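Side-chain contact in uncharacterized protein (Legionella pneumophila subsp. pneumophila, PDB 4WRP), which is of unknown function but is probably a secreted effector, represented here by its helical C-terminal domain, which belongs to the DUF5617 family: residues A[68-71]-A[72-76]. Sequence-based numbering, arbitrary orientation.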
loop_
_atom_site.group_PDB
_atom_site.type_symbol
_atom_site.label_atom_id
_atom_site.label_comp_id
_atom_site.label_asym_id
_atom_site.label_seq_id
_atom_site.Cartn_x
_atom_site.Cartn_y
_atom_site.Cartn_z
ATOM N N ASN A 68 -6.504 5.738 5.316
ATOM C CA ASN A 68 -6.885 4.410 4.901
ATOM C C ASN A 68 -7.595 4.398 3.561
ATOM O O ASN A 68 -7.319 3.561 2.725
ATOM C CB ASN A 68 -7.756 3.730 5.949
ATOM C CG ASN A 68 -8.275 2.393 5.488
ATOM O OD1 ASN A 68 -9.423 2.264 5.080
ATOM N ND2 ASN A 68 -7.446 1.383 5.590
ATOM N N ARG A 69 -8.499 5.327 3.367
ATOM C CA ARG A 69 -9.294 5.321 2.176
ATOM C C ARG A 69 -8.436 5.393 0.917
ATOM O O ARG A 69 -8.601 4.584 0.006
ATOM C CB ARG A 69 -10.306 6.452 2.191
ATOM C CG ARG A 69 -11.239 6.343 1.008
ATOM C CD ARG A 69 -12.252 7.453 1.095
ATOM N NE ARG A 69 -12.671 7.924 -0.224
ATOM C CZ ARG A 69 -13.934 8.016 -0.628
ATOM N NH1 ARG A 69 -14.201 8.488 -1.842
ATOM N NH2 ARG A 69 -14.925 7.673 0.182
ATOM N N HIS A 70 -7.506 6.339 0.857
ATOM C CA HIS A 70 -6.712 6.462 -0.318
ATOM C C HIS A 70 -5.707 5.298 -0.397
ATOM O O HIS A 70 -5.387 4.828 -1.474
ATOM C CB HIS A 70 -5.932 7.750 -0.316
ATOM C CG HIS A 70 -5.100 7.930 -1.536
ATOM N ND1 HIS A 70 -5.648 8.205 -2.771
ATOM C CD2 HIS A 70 -3.765 7.855 -1.722
ATOM C CE1 HIS A 70 -4.681 8.322 -3.661
ATOM N NE2 HIS A 70 -3.531 8.091 -3.053
ATOM N N HIS A 71 -5.235 4.827 0.752
ATOM C CA HIS A 71 -4.255 3.739 0.741
ATOM C C HIS A 71 -4.869 2.455 0.193
ATOM O O HIS A 71 -4.280 1.794 -0.639
ATOM C CB HIS A 71 -3.707 3.533 2.107
ATOM C CG HIS A 71 -2.511 2.652 2.136
ATOM N ND1 HIS A 71 -2.613 1.290 2.268
ATOM C CD2 HIS A 71 -1.186 2.922 2.074
ATOM C CE1 HIS A 71 -1.411 0.750 2.255
ATOM N NE2 HIS A 71 -0.525 1.721 2.157
ATOM N N VAL A 72 -6.085 2.161 0.625
ATOM C CA VAL A 72 -6.896 1.084 0.074
ATOM C C VAL A 72 -7.085 1.253 -1.443
ATOM O O VAL A 72 -6.913 0.292 -2.173
ATOM C CB VAL A 72 -8.222 0.971 0.851
ATOM C CG1 VAL A 72 -9.315 0.193 0.107
ATOM C CG2 VAL A 72 -7.931 0.365 2.223
ATOM N N LYS A 73 -7.418 2.457 -1.915
ATOM C CA LYS A 73 -7.484 2.710 -3.368
ATOM C C LYS A 73 -6.169 2.308 -4.084
ATOM O O LYS A 73 -6.204 1.638 -5.099
ATOM C CB LYS A 73 -7.797 4.160 -3.633
ATOM C CG LYS A 73 -8.457 4.484 -4.967
ATOM C CD LYS A 73 -7.528 4.485 -6.183
ATOM C CE LYS A 73 -6.471 5.590 -6.164
ATOM N NZ LYS A 73 -5.571 5.548 -7.365
ATOM N N VAL A 74 -5.015 2.715 -3.561
ATOM C CA VAL A 74 -3.744 2.334 -4.187
ATOM C C VAL A 74 -3.545 0.811 -4.177
ATOM O O VAL A 74 -3.172 0.226 -5.203
ATOM C CB VAL A 74 -2.566 3.083 -3.516
ATOM C CG1 VAL A 74 -1.230 2.672 -4.132
ATOM C CG2 VAL A 74 -2.800 4.599 -3.692
ATOM N N VAL A 75 -3.803 0.154 -3.038
ATOM C CA VAL A 75 -3.613 -1.301 -2.929
ATOM C C VAL A 75 -4.590 -2.012 -3.873
ATOM O O VAL A 75 -4.258 -2.947 -4.547
ATOM C CB VAL A 75 -3.720 -1.752 -1.488
ATOM C CG1 VAL A 75 -3.716 -3.255 -1.374
ATOM C CG2 VAL A 75 -2.528 -1.194 -0.696
ATOM N N ASP A 76 -5.782 -1.485 -4.010
ATOM C CA ASP A 76 -6.723 -2.038 -4.989
ATOM C C ASP A 76 -6.196 -1.955 -6.439
ATOM O O ASP A 76 -6.357 -2.904 -7.221
ATOM C CB ASP A 76 -8.045 -1.327 -4.828
ATOM C CG ASP A 76 -9.140 -2.032 -5.540
ATOM O OD1 ASP A 76 -9.586 -3.093 -5.028
ATOM O OD2 ASP A 76 -9.480 -1.551 -6.649
#
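His71 and Val75, one helical turn apart, meet on the buried side of helix 68-83: CE1 of the imidazole lies 3.7 Å from CG2 of the valine. The same methyl also rests 3.5 Å from His71 O, since it stands anti to its own carbonyl carbon and beside the backbone N that donates to that oxygen. The same i to i+4 spacing recurs between Asn68 and Val72, whose CG2 approaches the amide obliquely, from one side of its plane, 3.6 Å from ND2 and 3.7 Å from OD1. A third instance is more exposed. The His70 ring, carried with CG anti to the backbone N (chi1 -179°), brings NE2 to 3.6 Å from Val74 CG2, while its CE1 grazes CE of Lys73, an i to i+3 neighbour, at 4.1 Å.

The three i to i+4 pairs, His71-Val75, Asn68-Val72 and His70-Val74, illustrate the first turns of a regular alpha-helix, where main-chain bonds of the same spacing set the side chains in register. Val72 N to Asn68 O, at 2.8 Å, is nearly straight (173° at the hydrogen), and the next three amides continue the series to Arg69, His70 and His71.

The polar ends of His71 and Asn68 are fixed from elsewhere in the domain. Both imidazole nitrogens of His71 are engaged, ND1 by Tyr48 OH of helix 34-49 and NE2 by His10 ND1 of helix 6-21, which should hold the ring's rotation while it contacts Val75. Tyr9 takes the Asn68 ND2 in a hydrogen bond, whereas Lys73 forms a salt bridge with Asp77, further along the same helix.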